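Local coordinates for spore coat polysaccharide biosynthesis protein SpsE (Bacillus subtilis, PDB 1VLI) that probably makes a sialic-acid-like sugar, as an N-acylneuraminate-9-phosphate synthase would, for the polysaccharide of the spore coat, at residues 333-338 / 353-358; 149-154 / 174-179; 50-55 / 247-252. One frame throughout, in Å; residues are numbered along the deposited sequence.

Interaction 1 (333-338 / 353-358)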
loop_
_atom_site.group_PDB
_atom_site.type_symbol
_atom_site.label_atom_id
_atom_site.label_comp_id
_atom_site.label_asym_id
_atom_site.label_seq_id
_atom_site.Cartn_x
_atom_site.Cartn_y
_atom_site.Cartn_z
ATOM N N ASP A 333 -6.490 3.252 -24.919
ATOM C CA ASP A 333 -6.879 1.991 -25.534
ATOM C C ASP A 333 -5.786 1.039 -26.011
ATOM O O ASP A 333 -6.083 -0.118 -26.297
ATOM C CB ASP A 333 -7.837 2.262 -26.691
ATOM C CG ASP A 333 -9.146 2.847 -26.216
ATOM O OD1 ASP A 333 -9.585 2.542 -25.079
ATOM O OD2 ASP A 333 -9.798 3.641 -26.906
ATOM N N ASN A 334 -4.545 1.500 -26.111
ATOM C CA ASN A 334 -3.466 0.599 -26.516
ATOM C C ASN A 334 -2.250 0.568 -25.580
ATOM O O ASN A 334 -1.378 -0.296 -25.718
ATOM C CB ASN A 334 -3.040 0.844 -27.970
ATOM C CG ASN A 334 -2.687 2.290 -28.241
ATOM O OD1 ASN A 334 -2.365 3.080 -27.325
ATOM N ND2 ASN A 334 -2.749 2.656 -29.498
ATOM N N ILE A 335 -2.201 1.487 -24.625
ATOM C CA ILE A 335 -1.190 1.402 -23.577
ATOM C C ILE A 335 -1.804 1.559 -22.181
ATOM O O ILE A 335 -2.844 2.217 -22.030
ATOM C CB ILE A 335 -0.023 2.430 -23.795
ATOM C CG1 ILE A 335 -0.560 3.848 -24.038
ATOM C CG2 ILE A 335 0.905 1.974 -24.930
ATOM C CD1 ILE A 335 0.414 4.931 -23.634
ATOM N N ALA A 336 -1.140 0.975 -21.172
ATOM C CA ALA A 336 -1.608 1.056 -19.794
ATOM C C ALA A 336 -0.451 1.050 -18.808
ATOM O O ALA A 336 0.641 0.591 -19.130
ATOM C CB ALA A 336 -2.607 -0.069 -19.475
ATOM N N VAL A 337 -0.698 1.595 -17.618
ATOM C CA VAL A 337 0.269 1.601 -16.508
ATOM C C VAL A 337 0.096 0.280 -15.724
ATOM O O VAL A 337 -0.911 0.089 -15.002
ATOM C CB VAL A 337 0.029 2.836 -15.632
ATOM C CG1 VAL A 337 0.898 2.842 -14.348
ATOM C CG2 VAL A 337 0.254 4.086 -16.437
ATOM N N LEU A 338 1.040 -0.649 -15.924
ATOM C CA LEU A 338 0.910 -2.031 -15.421
ATOM C C LEU A 338 2.192 -2.491 -14.721
ATOM O O LEU A 338 3.227 -1.871 -14.869
ATOM C CB LEU A 338 0.538 -2.986 -16.563
ATOM C CG LEU A 338 -0.820 -2.716 -17.216
ATOM C CD1 LEU A 338 -0.873 -3.297 -18.604
ATOM C CD2 LEU A 338 -1.968 -3.237 -16.372
ATOM N N GLU A 353 0.488 10.564 -19.354
ATOM C CA GLU A 353 -0.273 11.715 -19.854
ATOM C C GLU A 353 0.266 12.254 -21.172
ATOM O O GLU A 353 -0.482 12.410 -22.136
ATOM C CB GLU A 353 -0.327 12.816 -18.800
ATOM C CG GLU A 353 -1.618 12.814 -18.003
ATOM C CD GLU A 353 -1.426 13.340 -16.587
ATOM O OE1 GLU A 353 -0.745 14.380 -16.437
ATOM O OE2 GLU A 353 -1.952 12.710 -15.627
ATOM N N LEU A 354 1.570 12.506 -21.216
ATOM C CA LEU A 354 2.263 13.007 -22.398
ATOM C C LEU A 354 2.000 12.150 -23.630
ATOM O O LEU A 354 1.610 12.660 -24.693
ATOM C CB LEU A 354 3.764 13.046 -22.114
ATOM C CG LEU A 354 4.719 13.614 -23.150
ATOM C CD1 LEU A 354 4.522 15.103 -23.240
ATOM C CD2 LEU A 354 6.144 13.325 -22.693
ATOM N N LEU A 355 2.210 10.843 -23.505
ATOM C CA LEU A 355 2.002 9.971 -24.660
ATOM C C LEU A 355 0.537 9.959 -25.120
ATOM O O LEU A 355 0.286 10.063 -26.284
ATOM C CB LEU A 355 2.477 8.552 -24.349
ATOM C CG LEU A 355 3.929 8.243 -23.992
ATOM C CD1 LEU A 355 4.092 6.732 -24.035
ATOM C CD2 LEU A 355 4.910 8.922 -24.991
ATOM N N THR A 356 -0.423 9.855 -24.202
ATOM C CA THR A 356 -1.845 9.847 -24.585
ATOM C C THR A 356 -2.398 11.213 -24.991
ATOM O O THR A 356 -3.572 11.322 -25.312
ATOM C CB THR A 356 -2.716 9.227 -23.484
ATOM O OG1 THR A 356 -2.518 9.933 -22.251
ATOM C CG2 THR A 356 -2.232 7.814 -23.177
ATOM N N SER A 357 -1.561 12.246 -25.021
ATOM C CA SER A 357 -2.002 13.570 -25.470
ATOM C C SER A 357 -1.751 13.779 -26.970
ATOM O O SER A 357 -1.581 14.917 -27.428
ATOM C CB SER A 357 -1.305 14.656 -24.648
ATOM O OG SER A 357 0.006 14.887 -25.150
ATOM N N GLY A 358 -1.733 12.679 -27.727
ATOM C CA GLY A 358 -1.622 12.739 -29.171
ATOM C C GLY A 358 -0.259 12.411 -29.742
ATOM O O GLY A 358 0.044 12.747 -30.884
#
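Ile335 and Thr356 mark the closest approach of the two backbones, with 8.5 Å between the CA of Ile335 and the CA of Thr356. Strand 335-338 is extended, while 353-358 is the last part of a short helix and the loop that follows, and no hydrogen bond passes between them. Across that distance the side chain of Ile335 does the reaching. Its CG1 lies between the backbone N and the carbonyl carbon (chi1 51°), and from there the chain carries CD1 up to the helix. CD1 touches two methyls: CG2 of Thr356, 3.9 Å from Ile335 CD1, and CD1 of Leu355, 4.1 Å from that same methyl. The Ile335 and Leu355 side chains run roughly perpendicular, and their CD1 methyls make the contact. Thr356 suits this place because its two branches do different work: CG2 meets the isoleucine, while OG1 hydrogen-bonds to the carbonyl O of Phe352, one turn back in its own helix. Ser357, in the loop, likewise turns its hydroxyl back onto the helix, OG donating to Leu354 O over 2.8 Å. Phe352 also packs on Ile335, as do Ile318 and Thr320 of the partner strand 317-320, and together they bury the isoleucine in the small core of the SAF, or antifreeze-protein-like, domain. With no polar bond across it, the contact between strand and helix rests on methyl packing, which depends on fit and on exclusion of water.

Interaction 2 (149-154 / 174-179)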
loop_
_atom_site.group_PDB
_atom_site.type_symbol
_atom_site.label_atom_id
_atom_site.label_comp_id
_atom_site.label_asym_id
_atom_site.label_seq_id
_atom_site.Cartn_x
_atom_site.Cartn_y
_atom_site.Cartn_z
ATOM N N PRO A 149 -0.549 8.533 -12.483
ATOM C CA PRO A 149 -1.951 8.781 -12.873
ATOM C C PRO A 149 -2.939 8.265 -11.811
ATOM O O PRO A 149 -3.911 8.957 -11.487
ATOM C CB PRO A 149 -2.077 8.055 -14.215
ATOM C CG PRO A 149 -0.614 8.012 -14.752
ATOM C CD PRO A 149 0.156 7.722 -13.499
ATOM N N LEU A 150 -2.657 7.099 -11.227
ATOM C CA LEU A 150 -3.458 6.611 -10.113
ATOM C C LEU A 150 -3.369 7.518 -8.892
ATOM O O LEU A 150 -4.395 7.804 -8.267
ATOM C CB LEU A 150 -3.094 5.176 -9.731
ATOM C CG LEU A 150 -3.795 4.636 -8.471
ATOM C CD1 LEU A 150 -5.375 4.494 -8.654
ATOM C CD2 LEU A 150 -3.171 3.347 -7.996
ATOM N N LEU A 151 -2.170 7.980 -8.536
ATOM C CA LEU A 151 -2.047 8.816 -7.344
ATOM C C LEU A 151 -2.835 10.111 -7.516
ATOM O O LEU A 151 -3.409 10.607 -6.573
ATOM C CB LEU A 151 -0.568 9.110 -6.992
ATOM C CG LEU A 151 0.307 7.898 -6.667
ATOM C CD1 LEU A 151 1.770 8.323 -6.507
ATOM C CD2 LEU A 151 -0.171 7.105 -5.420
ATOM N N LYS A 152 -2.831 10.657 -8.728
ATOM C CA LYS A 152 -3.522 11.893 -9.073
ATOM C C LYS A 152 -5.031 11.665 -9.002
ATOM O O LYS A 152 -5.785 12.499 -8.516
ATOM C CB LYS A 152 -3.109 12.265 -10.493
ATOM C CG LYS A 152 -3.308 13.705 -10.907
ATOM C CD LYS A 152 -3.072 13.863 -12.422
ATOM C CE LYS A 152 -2.968 15.339 -12.865
ATOM N NZ LYS A 152 -1.761 15.631 -13.729
ATOM N N TYR A 153 -5.463 10.517 -9.496
ATOM C CA TYR A 153 -6.875 10.212 -9.627
ATOM C C TYR A 153 -7.508 10.081 -8.255
ATOM O O TYR A 153 -8.556 10.658 -7.994
ATOM C CB TYR A 153 -7.020 8.903 -10.373
ATOM C CG TYR A 153 -8.420 8.515 -10.715
ATOM C CD1 TYR A 153 -9.200 7.786 -9.818
ATOM C CD2 TYR A 153 -8.958 8.829 -11.944
ATOM C CE1 TYR A 153 -10.470 7.393 -10.127
ATOM C CE2 TYR A 153 -10.241 8.442 -12.270
ATOM C CZ TYR A 153 -10.999 7.720 -11.357
ATOM O OH TYR A 153 -12.282 7.317 -11.692
ATOM N N VAL A 154 -6.846 9.342 -7.375
ATOM C CA VAL A 154 -7.336 9.169 -6.031
ATOM C C VAL A 154 -7.172 10.453 -5.190
ATOM O O VAL A 154 -8.062 10.809 -4.415
ATOM C CB VAL A 154 -6.651 7.983 -5.357
ATOM C CG1 VAL A 154 -7.222 7.788 -3.986
ATOM C CG2 VAL A 154 -6.853 6.725 -6.172
ATOM N N HIS A 174 9.382 11.224 -2.755
ATOM C CA HIS A 174 9.139 12.624 -3.039
ATOM C C HIS A 174 8.171 12.872 -4.183
ATOM O O HIS A 174 7.308 13.748 -4.079
ATOM C CB HIS A 174 10.455 13.315 -3.326
ATOM C CG HIS A 174 10.316 14.772 -3.607
ATOM N ND1 HIS A 174 10.037 15.694 -2.623
ATOM C CD2 HIS A 174 10.458 15.475 -4.753
ATOM C CE1 HIS A 174 9.991 16.901 -3.154
ATOM N NE2 HIS A 174 10.253 16.798 -4.442
ATOM N N GLU A 175 8.309 12.094 -5.257
ATOM C CA GLU A 175 7.534 12.275 -6.462
ATOM C C GLU A 175 6.092 11.862 -6.216
ATOM O O GLU A 175 5.161 12.486 -6.731
ATOM C CB GLU A 175 8.133 11.480 -7.629
ATOM C CG GLU A 175 7.488 11.775 -8.973
ATOM C CD GLU A 175 8.270 11.226 -10.156
ATOM O OE1 GLU A 175 9.122 10.350 -9.929
ATOM O OE2 GLU A 175 8.041 11.670 -11.312
ATOM N N ALA A 176 5.921 10.799 -5.445
ATOM C CA ALA A 176 4.596 10.318 -5.056
ATOM C C ALA A 176 3.914 11.361 -4.179
ATOM O O ALA A 176 2.704 11.650 -4.346
ATOM C CB ALA A 176 4.710 9.005 -4.331
ATOM N N TRP A 177 4.701 11.933 -3.264
ATOM C CA TRP A 177 4.227 12.955 -2.342
ATOM C C TRP A 177 3.754 14.217 -3.068
ATOM O O TRP A 177 2.585 14.646 -2.893
ATOM C CB TRP A 177 5.310 13.286 -1.331
ATOM C CG TRP A 177 4.931 14.354 -0.318
ATOM C CD1 TRP A 177 4.180 14.196 0.840
ATOM C CD2 TRP A 177 5.291 15.729 -0.367
ATOM N NE1 TRP A 177 4.050 15.400 1.491
ATOM C CE2 TRP A 177 4.734 16.356 0.780
ATOM C CE3 TRP A 177 6.049 16.504 -1.260
ATOM C CZ2 TRP A 177 4.895 17.712 1.038
ATOM C CZ3 TRP A 177 6.203 17.846 -1.013
ATOM C CH2 TRP A 177 5.638 18.445 0.132
ATOM N N ARG A 178 4.650 14.782 -3.884
ATOM C CA ARG A 178 4.362 15.947 -4.720
ATOM C C ARG A 178 3.142 15.797 -5.594
ATOM O O ARG A 178 2.430 16.764 -5.820
ATOM C CB ARG A 178 5.536 16.250 -5.651
ATOM C CG ARG A 178 6.583 17.117 -5.003
ATOM C CD ARG A 178 7.553 17.749 -5.991
ATOM N NE ARG A 178 7.090 19.058 -6.444
ATOM C CZ ARG A 178 7.831 19.929 -7.120
ATOM N NH1 ARG A 178 9.091 19.644 -7.431
ATOM N NH2 ARG A 178 7.314 21.095 -7.484
ATOM N N THR A 179 2.959 14.602 -6.139
ATOM C CA THR A 179 1.871 14.313 -7.056
ATOM C C THR A 179 0.504 14.405 -6.352
ATOM O O THR A 179 -0.485 14.848 -6.947
ATOM C CB THR A 179 2.071 12.887 -7.631
ATOM O OG1 THR A 179 3.285 12.831 -8.388
ATOM C CG2 THR A 179 1.023 12.557 -8.635
#
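Leu151 fills the gap between the two helices, its CD1 3.7 Å from CB of Ala176 and almost as near to the CA of that residue. Its CG stands beside its own backbone N, anti to the carbonyl carbon (chi1 -61°), which sends the branched end across to the neighbouring helix. Alanine suits the receiving position because a single methyl lets the leucine come up to the helix backbone. One turn on, the CG2 methyl of Thr179 packs against CB of Leu151 at 4.1 Å. The other branch of the threonine turns back: OG1 donates to Glu175 O, and the backbone N of Thr179 reaches that oxygen from the opposite face of its carbonyl plane. A serine here would probably keep this hydroxyl bond but leave Leu151 CB without its methyl neighbour. Further out, Leu148 lies against Thr179, Ile140 backs Leu151, and Lys152 reaches a salt bridge with Glu353. The short helix segments run 32° from parallel, their axes 9.6 Å apart at closest approach. Strand 161-164 links them in sequence, and such same-direction neighbours outside a parallel barrel are typical of the beta/alpha repeats of the TIM-barrel fold, here the NeuB domain.

Interaction 3 (50-55 / 247-252)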
loop_
_atom_site.group_PDB
_atom_site.type_symbol
_atom_site.label_atom_id
_atom_site.label_comp_id
_atom_site.label_asym_id
_atom_site.label_seq_id
_atom_site.Cartn_x
_atom_site.Cartn_y
_atom_site.Cartn_z
ATOM N N ILE A 50 -12.339 -9.586 12.069
ATOM C CA ILE A 50 -12.904 -8.358 12.640
ATOM C C ILE A 50 -12.970 -8.407 14.152
ATOM O O ILE A 50 -12.456 -7.493 14.783
ATOM C CB ILE A 50 -14.298 -8.019 11.998
ATOM C CG1 ILE A 50 -14.095 -7.815 10.488
ATOM C CG2 ILE A 50 -14.901 -6.754 12.610
ATOM C CD1 ILE A 50 -15.253 -7.277 9.721
ATOM N N ASP A 51 -13.547 -9.472 14.732
ATOM C CA ASP A 51 -13.623 -9.640 16.201
ATOM C C ASP A 51 -12.270 -9.567 16.855
ATOM O O ASP A 51 -12.095 -8.867 17.855
ATOM C CB ASP A 51 -14.218 -10.995 16.604
ATOM C CG ASP A 51 -15.732 -11.084 16.388
ATOM O OD1 ASP A 51 -16.454 -10.081 16.594
ATOM O OD2 ASP A 51 -16.287 -12.148 16.041
ATOM N N ALA A 52 -11.326 -10.329 16.310
ATOM C CA ALA A 52 -9.973 -10.414 16.860
ATOM C C ALA A 52 -9.274 -9.049 16.878
ATOM O O ALA A 52 -8.641 -8.683 17.875
ATOM C CB ALA A 52 -9.152 -11.427 16.080
ATOM N N ALA A 53 -9.424 -8.304 15.782
ATOM C CA ALA A 53 -8.890 -6.949 15.650
ATOM C C ALA A 53 -9.469 -6.005 16.702
ATOM O O ALA A 53 -8.729 -5.237 17.330
ATOM C CB ALA A 53 -9.175 -6.412 14.263
ATOM N N ALA A 54 -10.793 -6.060 16.859
ATOM C CA ALA A 54 -11.520 -5.276 17.836
ATOM C C ALA A 54 -11.099 -5.607 19.252
ATOM O O ALA A 54 -10.823 -4.700 20.037
ATOM C CB ALA A 54 -13.069 -5.514 17.672
ATOM N N GLU A 55 -11.088 -6.897 19.599
ATOM C CA GLU A 55 -10.767 -7.346 20.970
ATOM C C GLU A 55 -9.317 -6.953 21.288
ATOM O O GLU A 55 -8.989 -6.578 22.421
ATOM C CB GLU A 55 -10.974 -8.863 21.135
ATOM C CG GLU A 55 -12.438 -9.317 21.136
ATOM C CD GLU A 55 -12.670 -10.726 20.548
ATOM O OE1 GLU A 55 -11.670 -11.485 20.387
ATOM O OE2 GLU A 55 -13.854 -11.079 20.237
ATOM N N LYS A 247 0.300 -4.467 10.890
ATOM C CA LYS A 247 0.773 -5.843 11.099
ATOM C C LYS A 247 -0.275 -6.833 10.612
ATOM O O LYS A 247 -1.482 -6.600 10.824
ATOM C CB LYS A 247 1.044 -6.084 12.590
ATOM C CG LYS A 247 1.869 -7.331 12.939
ATOM C CD LYS A 247 3.351 -7.056 13.009
ATOM C CE LYS A 247 4.066 -8.113 13.849
ATOM N NZ LYS A 247 5.551 -7.941 13.769
ATOM N N HIS A 248 0.175 -7.916 9.961
ATOM C CA HIS A 248 -0.725 -9.011 9.561
ATOM C C HIS A 248 -1.176 -9.788 10.795
ATOM O O HIS A 248 -0.391 -9.981 11.749
ATOM C CB HIS A 248 -0.059 -9.993 8.611
ATOM C CG HIS A 248 0.315 -9.401 7.290
ATOM N ND1 HIS A 248 -0.234 -9.834 6.105
ATOM C CD2 HIS A 248 1.191 -8.417 6.963
ATOM C CE1 HIS A 248 0.283 -9.141 5.104
ATOM N NE2 HIS A 248 1.152 -8.275 5.596
ATOM N N PHE A 249 -2.445 -10.209 10.774
ATOM C CA PHE A 249 -2.951 -11.119 11.776
ATOM C C PHE A 249 -3.842 -12.188 11.151
ATOM O O PHE A 249 -4.352 -12.030 10.044
ATOM C CB PHE A 249 -3.692 -10.368 12.884
ATOM C CG PHE A 249 -5.117 -10.011 12.551
ATOM C CD1 PHE A 249 -5.396 -9.008 11.633
ATOM C CD2 PHE A 249 -6.176 -10.658 13.188
ATOM C CE1 PHE A 249 -6.692 -8.653 11.334
ATOM C CE2 PHE A 249 -7.504 -10.318 12.907
ATOM C CZ PHE A 249 -7.772 -9.321 11.975
ATOM N N THR A 250 -3.993 -13.290 11.867
ATOM C CA THR A 250 -4.841 -14.377 11.428
ATOM C C THR A 250 -5.641 -14.830 12.628
ATOM O O THR A 250 -5.459 -14.306 13.719
ATOM C CB THR A 250 -4.007 -15.532 10.842
ATOM O OG1 THR A 250 -4.876 -16.624 10.514
ATOM C CG2 THR A 250 -3.056 -16.123 11.911
ATOM N N ILE A 251 -6.523 -15.797 12.421
ATOM C CA ILE A 251 -7.361 -16.321 13.486
ATOM C C ILE A 251 -6.685 -17.545 14.098
ATOM O O ILE A 251 -6.961 -17.917 15.246
ATOM C CB ILE A 251 -8.822 -16.600 12.936
ATOM C CG1 ILE A 251 -9.874 -16.329 14.005
ATOM C CG2 ILE A 251 -9.001 -17.990 12.271
ATOM C CD1 ILE A 251 -10.138 -14.859 14.219
ATOM N N ASP A 252 -5.772 -18.140 13.326
ATOM C CA ASP A 252 -5.066 -19.375 13.699
ATOM C C ASP A 252 -3.839 -19.574 12.801
ATOM O O ASP A 252 -3.978 -19.792 11.597
ATOM C CB ASP A 252 -6.023 -20.578 13.589
ATOM C CG ASP A 252 -5.325 -21.919 13.722
ATOM O OD1 ASP A 252 -4.175 -21.982 14.208
ATOM O OD2 ASP A 252 -5.869 -22.983 13.370
#
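Phe249 meets helix 50-55 because a chi1 of 82° tucks its CG over the backbone, flanked by N and C, directing the ring at the helix. There the ring approaches two consecutive alanines obliquely: CE2 lies 3.7 Å from CB of Ala52, and CZ lies 4.0 Å from CB of Ala53. Ile251 arrives beside it with CG1 roughly opposite the backbone N but short of fully anti (chi1 -146°), and a second bend brings its CD1 to 4.0 Å from Ala52 CB. The methyl of Ala52 is therefore touched by both an aromatic carbon and an aliphatic one. Small residues suit this helix face, because a single methyl on each lets the ring come close to the helix backbone. The helix follows strand 30-36, the first of the eight parallel strands of a TIM barrel, and 247-252 continues from the last, 244-248; the contact thus lies where the barrel closes. Ala33 and Ala35 of the first strand and Leu269 of helix 266-285 also pack on Phe249, burying a large apolar ring among small and branched neighbours. Next to it His248 has another task: with His226 it binds the zinc ion, and the phenylalanine side chain stays about 11 Å from the metal. Past Ile251, the backbone N of Asp252 makes a weak but nearly straight bond, 174° at the hydrogen, to OG1 of Thr250, whose hydroxyl also pairs with His260.

Overall arrangement
Interactions 2 and 3 belong to the NeuB barrel but lie on opposite sides of the chain's centre, their own centres about 31 Å apart; interaction 1 belongs to the SAF domain. All three join apolar side chains without a cross-segment hydrogen bond, yet their settings differ. Interactions 1 and 3 are buried, one between a two-stranded sheet and a short helix and the other, the only one with an aromatic ring, where the barrel's first and last strands are neighbours, in the segment that also carries the zinc ligand His248. Interaction 2, between adjacent outer helices, is only partly buried, and its charged edge residue Lys152 meets interaction 1: Lys152 NZ and Glu353 OE1 form a salt bridge of 3.2 Å between the two domains.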